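Long-range contacts in putative hyaluronoglucosaminidase (Clostridium perfringens, PDB 6PWI), which is assigned to glycoside hydrolase family 84 and probably acts as a hexosaminidase, this chain carrying its catalytic domain and the family 20-like domain that precedes it: residues 412-418 with 442-447; 367-371 with 389-393; 359-363 with 375-379. All blocks are in the same frame, centred on the assembly; numbering follows the deposited sequence.

Contact 1. Residues 412-418 with 442-447; sequences DPTVTNF and YGWNRA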
# COMPACT_ATOMS: atom_id res chain seq x y z
N ASP A 412 4.68 5.60 12.54
CA ASP A 412 5.29 5.44 13.86
C ASP A 412 4.93 4.08 14.47
O ASP A 412 3.78 3.82 14.81
CB ASP A 412 4.97 6.63 14.76
CG ASP A 412 5.63 6.57 16.12
OD1 ASP A 412 6.25 5.53 16.47
OD2 ASP A 412 5.50 7.58 16.84
N PRO A 413 5.93 3.18 14.66
CA PRO A 413 5.67 1.85 15.20
C PRO A 413 5.20 1.76 16.65
O PRO A 413 4.84 0.68 17.11
CB PRO A 413 7.00 1.09 15.04
CG PRO A 413 8.05 2.17 14.85
CD PRO A 413 7.34 3.39 14.32
N THR A 414 5.15 2.90 17.35
CA THR A 414 4.81 2.89 18.77
C THR A 414 3.37 3.37 19.00
O THR A 414 2.94 3.45 20.16
CB THR A 414 5.74 3.80 19.59
OG1 THR A 414 5.53 5.14 19.14
CG2 THR A 414 7.20 3.39 19.50
N VAL A 415 2.66 3.71 17.92
CA VAL A 415 1.30 4.23 18.03
C VAL A 415 0.31 3.07 18.02
O VAL A 415 0.36 2.22 17.13
CB VAL A 415 0.98 5.24 16.91
CG1 VAL A 415 -0.45 5.74 17.00
CG2 VAL A 415 1.95 6.41 16.92
N THR A 416 -0.62 3.07 18.98
CA THR A 416 -1.44 1.90 19.24
C THR A 416 -2.94 2.20 19.15
O THR A 416 -3.75 1.27 19.16
CB THR A 416 -1.11 1.31 20.62
OG1 THR A 416 -1.39 2.31 21.61
CG2 THR A 416 0.32 0.85 20.76
N ASN A 417 -3.33 3.47 19.08
CA ASN A 417 -4.69 3.85 19.44
C ASN A 417 -5.55 4.16 18.21
O ASN A 417 -6.19 5.21 18.15
CB ASN A 417 -4.69 5.00 20.46
CG ASN A 417 -3.87 6.20 20.02
OD1 ASN A 417 -2.97 6.08 19.19
ND2 ASN A 417 -4.17 7.37 20.58
N PHE A 418 -5.58 3.24 17.25
CA PHE A 418 -6.34 3.47 16.03
C PHE A 418 -6.70 2.15 15.36
O PHE A 418 -6.07 1.13 15.64
CB PHE A 418 -5.62 4.47 15.11
CG PHE A 418 -4.38 3.95 14.43
CD1 PHE A 418 -4.35 3.77 13.05
CD2 PHE A 418 -3.25 3.63 15.16
CE1 PHE A 418 -3.22 3.29 12.43
CE2 PHE A 418 -2.11 3.15 14.53
CZ PHE A 418 -2.09 2.99 13.16
N TYR A 442 3.12 -2.40 8.06
CA TYR A 442 2.87 -1.58 9.23
C TYR A 442 1.47 -1.84 9.77
O TYR A 442 1.27 -1.91 10.98
CB TYR A 442 3.08 -0.10 8.90
CG TYR A 442 2.71 0.86 10.01
CD1 TYR A 442 3.43 0.90 11.20
CD2 TYR A 442 1.66 1.74 9.86
CE1 TYR A 442 3.11 1.79 12.21
CE2 TYR A 442 1.33 2.64 10.86
CZ TYR A 442 2.05 2.67 12.04
OH TYR A 442 1.72 3.55 13.02
N GLY A 443 0.50 -1.95 8.87
CA GLY A 443 -0.90 -2.11 9.25
C GLY A 443 -1.13 -3.41 10.01
O GLY A 443 -1.93 -3.44 10.95
N TRP A 444 -0.42 -4.47 9.59
CA TRP A 444 -0.55 -5.80 10.16
C TRP A 444 0.17 -5.88 11.51
O TRP A 444 -0.44 -6.27 12.51
CB TRP A 444 -0.07 -6.88 9.19
CG TRP A 444 -0.22 -8.27 9.73
CD1 TRP A 444 0.70 -8.97 10.45
CD2 TRP A 444 -1.37 -9.13 9.61
NE1 TRP A 444 0.20 -10.20 10.79
CE2 TRP A 444 -1.07 -10.33 10.29
CE3 TRP A 444 -2.63 -9.01 9.00
CZ2 TRP A 444 -1.97 -11.39 10.38
CZ3 TRP A 444 -3.52 -10.05 9.09
CH2 TRP A 444 -3.19 -11.23 9.77
N ASN A 445 1.47 -5.52 11.51
CA ASN A 445 2.33 -5.64 12.67
C ASN A 445 3.03 -4.30 12.92
O ASN A 445 4.04 -4.02 12.27
CB ASN A 445 3.39 -6.73 12.47
CG ASN A 445 4.25 -7.00 13.69
OD1 ASN A 445 4.44 -6.12 14.54
ND2 ASN A 445 4.78 -8.20 13.79
N ARG A 446 2.52 -3.53 13.88
CA ARG A 446 3.00 -2.17 14.10
C ARG A 446 4.36 -2.15 14.79
O ARG A 446 5.28 -1.49 14.32
CB ARG A 446 1.96 -1.35 14.86
CG ARG A 446 0.89 -0.75 13.96
CD ARG A 446 -0.19 -0.20 14.85
NE ARG A 446 -1.53 -0.29 14.29
CZ ARG A 446 -2.64 -0.17 15.02
NH1 ARG A 446 -2.54 0.03 16.32
NH2 ARG A 446 -3.83 -0.25 14.44
N ALA A 447 4.49 -2.85 15.93
CA ALA A 447 5.69 -2.71 16.74
C ALA A 447 6.93 -3.18 15.98
O ALA A 447 8.00 -2.59 16.13
CB ALA A 447 5.53 -3.43 18.06
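The guanidinium of Arg446 lies flat on the ring of Phe418, and the same group also bonds to the backbone that carries the ring. The two planes are 19° apart and their centres are 3.9 Å apart, with CZ over the ring face, so this is both a stack and a cation-pi contact. NH2 of Arg446 donates to O of Phe418 at 2.9 Å, approaching from above the carbonyl plane. NH1 of Arg446 adds a weak bond to O of Thr416 at 3.3 Å. The arginine chain is bent at chi3 (-147°), which lays its head along residues 415-418. On the way, CD of Arg446 passes 3.4 Å from O of Val415.

Tyr442 meets the start of the segment, at Asp412 and Pro413. Its hydroxyl donates to O of Asp412 at 2.7 Å, and the ring edge faces CA of Pro413. The Asp412 carboxylate turns back within its own segment. OD1 accepts from N of Thr414, which makes an Asx turn inside the type I turn 412-415, and also from OG1 of Thr414, from the same face of its plane. A CA-H...O contact from Ala447 to O of Pro413 adds a weaker link.

The contact belongs to the (beta/alpha)8 barrel. It joins the loop entering strand 418-423 to the end of helix 433-444, the helix that follows this strand. Phe418 also stacks on Phe376 of helix 373-383. Backbone N of Arg446 bonds to Asp176.

The buried arginine is thus met by carbonyl oxygens and an aromatic face. This environment would be expected to stabilise its positive charge and restrict rotation of its head.

Contact 2. Residues 367-371 with 389-393; sequences ILGYV and MWLNW. With EDO (1,2-ethanediol), chain H.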
# COMPACT_ATOMS: atom_id res chain seq x y z
N ILE A 367 -3.79 17.93 6.51
CA ILE A 367 -4.16 17.12 5.36
C ILE A 367 -3.11 16.04 5.12
O ILE A 367 -3.46 14.88 4.92
CB ILE A 367 -4.45 17.98 4.11
CG1 ILE A 367 -5.64 18.92 4.36
CG2 ILE A 367 -4.67 17.11 2.88
CD1 ILE A 367 -5.94 19.89 3.23
N LEU A 368 -1.82 16.41 5.13
CA LEU A 368 -0.77 15.42 4.99
C LEU A 368 -0.23 15.05 6.37
O LEU A 368 0.96 15.17 6.62
CB LEU A 368 0.35 15.94 4.08
CG LEU A 368 -0.07 16.61 2.77
CD1 LEU A 368 1.16 17.11 2.02
CD2 LEU A 368 -0.87 15.67 1.88
N GLY A 369 -1.11 14.59 7.26
CA GLY A 369 -0.73 14.29 8.63
C GLY A 369 0.18 13.07 8.73
O GLY A 369 0.09 12.14 7.93
N TYR A 370 1.08 13.09 9.72
CA TYR A 370 1.85 11.92 10.08
C TYR A 370 1.00 11.05 11.01
O TYR A 370 0.00 11.53 11.55
CB TYR A 370 3.16 12.34 10.76
CG TYR A 370 4.29 12.79 9.87
CD1 TYR A 370 5.54 12.18 9.95
CD2 TYR A 370 4.15 13.84 8.96
CE1 TYR A 370 6.60 12.58 9.16
CE2 TYR A 370 5.20 14.26 8.16
CZ TYR A 370 6.43 13.62 8.26
OH TYR A 370 7.48 14.02 7.48
N VAL A 371 1.40 9.79 11.19
CA VAL A 371 0.75 8.94 12.18
C VAL A 371 1.34 9.24 13.55
O VAL A 371 2.50 8.91 13.79
CB VAL A 371 0.90 7.44 11.85
CG1 VAL A 371 0.24 6.60 12.93
CG2 VAL A 371 0.35 7.10 10.48
N MET A 389 -7.33 5.69 9.97
CA MET A 389 -6.38 6.64 9.41
C MET A 389 -6.43 6.58 7.89
O MET A 389 -6.30 5.50 7.30
CB MET A 389 -4.97 6.31 9.91
CG MET A 389 -3.87 7.02 9.14
SD MET A 389 -3.65 8.68 9.76
CE MET A 389 -2.18 9.20 8.88
N TRP A 390 -6.62 7.75 7.27
CA TRP A 390 -6.43 7.97 5.84
C TRP A 390 -5.07 8.64 5.66
O TRP A 390 -4.90 9.80 6.06
CB TRP A 390 -7.58 8.82 5.30
CG TRP A 390 -7.48 9.34 3.89
CD1 TRP A 390 -6.36 9.77 3.23
CD2 TRP A 390 -8.57 9.55 2.97
NE1 TRP A 390 -6.67 10.19 1.96
CE2 TRP A 390 -8.03 10.07 1.78
CE3 TRP A 390 -9.96 9.33 3.04
CZ2 TRP A 390 -8.81 10.38 0.67
CZ3 TRP A 390 -10.74 9.64 1.94
CH2 TRP A 390 -10.17 10.16 0.77
N LEU A 391 -4.10 7.91 5.10
CA LEU A 391 -2.74 8.42 4.96
C LEU A 391 -2.54 9.03 3.58
O LEU A 391 -2.57 8.33 2.57
CB LEU A 391 -1.73 7.30 5.22
CG LEU A 391 -0.27 7.74 5.14
CD1 LEU A 391 0.06 8.75 6.22
CD2 LEU A 391 0.66 6.54 5.24
N ASN A 392 -2.32 10.35 3.56
CA ASN A 392 -2.08 11.08 2.33
C ASN A 392 -0.61 10.97 1.92
O ASN A 392 0.09 11.97 1.84
CB ASN A 392 -2.56 12.53 2.44
CG ASN A 392 -4.01 12.68 2.05
OD1 ASN A 392 -4.46 12.04 1.10
ND2 ASN A 392 -4.75 13.50 2.78
N TRP A 393 -0.17 9.73 1.68
CA TRP A 393 1.12 9.40 1.09
C TRP A 393 0.98 8.02 0.48
O TRP A 393 0.42 7.13 1.12
CB TRP A 393 2.23 9.42 2.15
CG TRP A 393 3.54 8.88 1.66
CD1 TRP A 393 4.49 9.56 0.95
CD2 TRP A 393 4.05 7.54 1.82
NE1 TRP A 393 5.56 8.74 0.67
CE2 TRP A 393 5.31 7.50 1.19
CE3 TRP A 393 3.57 6.39 2.45
CZ2 TRP A 393 6.10 6.34 1.17
CZ3 TRP A 393 4.35 5.25 2.43
CH2 TRP A 393 5.59 5.23 1.80
C1 EDO H . -10.36 13.65 2.73
O1 EDO H . -11.05 13.73 1.49
C2 EDO H . -8.99 13.09 2.65
O2 EDO H . -8.03 13.81 1.87
O HOH W 1 -2.07 11.77 6.05
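A chi1 of -89° in Asn392 swings its amide toward the backbone of Ile367. In Met389, a bend at chi2 (82°) carries CE to Val371. The setting is the (beta/alpha)8 barrel. Strand 387-391 ends here beside the loop that runs from strand 359-362 to helix 373-383.

ND2 of Asn392 donates to O of Ile367 at 2.9 Å. The bond is nearly straight (176°). The acceptor lies in the amide plane, while the donor stands above the carbonyl plane of Ile367. OD1 of Asn392 receives NE1 of Trp390 and also bonds to Asn424, so both ends of the amide are held. Asn392 is the centre of an inverse gamma turn, where the chain leaves the strand.

The rest is mostly apolar. CD2 of Leu368 meets CB of Asn392 at 3.6 Å. CG2 of Val371 touches CE of Met389 at 3.7 Å. A water links the backbones, bonded to N of Asn392 and O of Gly369.

An ethanediol, probably from the crystallisation liquor, rests on one face of the Trp390 indole. Its O2 takes a weak, long bond from ND2 of Asn392 at 3.4 Å.

Contact 3. Residues 359-363 with 375-379; sequences DIMWT and TFEFF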
# COMPACT_ATOMS: atom_id res chain seq x y z
N ASP A 359 -16.81 3.10 11.09
CA ASP A 359 -15.42 3.52 11.16
C ASP A 359 -15.25 4.90 10.52
O ASP A 359 -15.37 5.04 9.31
CB ASP A 359 -14.52 2.46 10.52
CG ASP A 359 -14.78 1.09 11.11
OD1 ASP A 359 -14.66 0.96 12.35
OD2 ASP A 359 -15.18 0.18 10.34
N ILE A 360 -14.99 5.90 11.37
CA ILE A 360 -14.83 7.27 10.92
C ILE A 360 -13.35 7.54 10.64
O ILE A 360 -12.48 7.17 11.43
CB ILE A 360 -15.42 8.23 11.98
CG1 ILE A 360 -16.93 8.02 12.12
CG2 ILE A 360 -15.06 9.67 11.65
CD1 ILE A 360 -17.51 8.40 13.46
N MET A 361 -13.07 8.17 9.50
CA MET A 361 -11.71 8.34 9.02
C MET A 361 -11.16 9.70 9.43
O MET A 361 -11.91 10.57 9.88
CB MET A 361 -11.62 8.20 7.50
CG MET A 361 -12.13 6.87 7.00
SD MET A 361 -11.45 6.46 5.38
CE MET A 361 -9.85 5.81 5.86
N TRP A 362 -9.85 9.87 9.25
CA TRP A 362 -9.07 10.96 9.80
C TRP A 362 -7.74 10.98 9.07
O TRP A 362 -7.16 9.92 8.84
CB TRP A 362 -8.85 10.70 11.29
CG TRP A 362 -8.27 11.81 12.12
CD1 TRP A 362 -7.06 11.83 12.74
CD2 TRP A 362 -8.92 13.04 12.47
NE1 TRP A 362 -6.90 12.99 13.45
CE2 TRP A 362 -8.03 13.76 13.29
CE3 TRP A 362 -10.16 13.61 12.16
CZ2 TRP A 362 -8.34 15.01 13.81
CZ3 TRP A 362 -10.47 14.85 12.67
CH2 TRP A 362 -9.57 15.53 13.49
N THR A 363 -7.25 12.18 8.71
CA THR A 363 -5.98 12.24 7.99
C THR A 363 -4.86 12.69 8.92
O THR A 363 -3.70 12.68 8.51
CB THR A 363 -6.05 13.07 6.71
OG1 THR A 363 -6.07 14.45 7.07
CG2 THR A 363 -7.24 12.72 5.84
N THR A 375 -2.48 12.88 17.61
CA THR A 375 -3.60 13.12 16.71
C THR A 375 -4.75 12.15 16.99
O THR A 375 -5.92 12.53 16.86
CB THR A 375 -3.16 13.15 15.24
OG1 THR A 375 -4.16 13.89 14.54
CG2 THR A 375 -3.01 11.78 14.60
N PHE A 376 -4.42 10.91 17.37
CA PHE A 376 -5.43 9.90 17.64
C PHE A 376 -6.08 10.15 19.00
O PHE A 376 -7.28 9.93 19.15
CB PHE A 376 -4.88 8.49 17.43
CG PHE A 376 -4.54 8.18 16.00
CD1 PHE A 376 -5.38 8.58 14.96
CD2 PHE A 376 -3.38 7.50 15.67
CE1 PHE A 376 -5.05 8.32 13.64
CE2 PHE A 376 -3.07 7.22 14.35
CZ PHE A 376 -3.90 7.64 13.33
N GLU A 377 -5.29 10.64 19.97
CA GLU A 377 -5.83 11.02 21.27
C GLU A 377 -6.87 12.13 21.07
O GLU A 377 -7.92 12.14 21.71
CB GLU A 377 -4.74 11.52 22.21
CG GLU A 377 -3.92 10.42 22.87
CD GLU A 377 -2.61 10.86 23.53
OE1 GLU A 377 -2.35 12.09 23.60
OE2 GLU A 377 -1.86 9.97 23.98
N PHE A 378 -6.54 13.08 20.19
CA PHE A 378 -7.43 14.20 19.93
C PHE A 378 -8.74 13.69 19.32
O PHE A 378 -9.82 14.05 19.78
CB PHE A 378 -6.78 15.26 19.03
CG PHE A 378 -7.77 16.31 18.58
CD1 PHE A 378 -8.00 17.44 19.34
CD2 PHE A 378 -8.51 16.14 17.42
CE1 PHE A 378 -8.93 18.39 18.94
CE2 PHE A 378 -9.44 17.08 17.03
CZ PHE A 378 -9.65 18.21 17.79
N PHE A 379 -8.60 12.85 18.28
CA PHE A 379 -9.74 12.32 17.56
C PHE A 379 -10.66 11.58 18.54
O PHE A 379 -11.88 11.76 18.49
CB PHE A 379 -9.30 11.38 16.44
CG PHE A 379 -10.45 10.80 15.65
CD1 PHE A 379 -10.87 11.39 14.47
CD2 PHE A 379 -11.13 9.68 16.10
CE1 PHE A 379 -11.93 10.86 13.75
CE2 PHE A 379 -12.20 9.16 15.39
CZ PHE A 379 -12.59 9.75 14.21
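OG1 of Thr375 has two polar partners: NE1 of Trp362 donates to it at 3.1 Å, and it also hydrogen-bonds to Asp365. The indole N-H points at the oxygen in the ring plane, with an angle of 162°. A chi1 of -157° sets the hydroxyl of Thr375 beside its own carbonyl carbon and toward the tryptophan.

Phe379 packs against one face of the same indole. It meets it as an offset edge-to-face pair, with its edge toward the five-membered ring. The planes are 66° apart and the centroids 4.9 Å apart. CB of Phe379 sits over this five-membered ring at 4.1 Å from its centroid, a CH-pi contact. The far end of the ring, CZ, reaches CG2 of Ile360 at 3.6 Å. CD2 of Phe378 touches CZ2 of Trp362 at 3.8 Å, and Phe376 approaches CD1.

This is strand against helix within a beta-alpha-beta unit of the barrel: strand 359-362, helix 373-383, strand 387-391. Ile360 and Trp362 point outward to the helix, while Met361 points away from it.

The indole is therefore fixed by its edge and by one face. Its buried N-H is satisfied by the Thr375 hydroxyl, which also hydrogen-bonds to the Asp365 carboxylate. That second bond probably fixes the hydroxyl's orientation as acceptor for the indole.

Overall arrangement
All three contacts lie on neighbouring parts of the eight-stranded parallel barrel of the catalytic domain. Contacts 2 and 3 are about 10 Å apart between centres; contact 1 is about 14 Å from each. Along the chain, contacts 3 and 2 interleave, and contact 1 opens after both have closed. Contacts 3 and 2 share the unit from strand 359-362 through helix 373-383 to strand 387-391. Contact 1 then joins the entry of strand 418-423 to the helix after it. Phe376 of contact 3 bridges them, packing on Val415 of contact 1 and on Val371 and Met389 of contact 2. Together they pack one continuous sector of the barrel wall, away from the predicted proton donor Asp299.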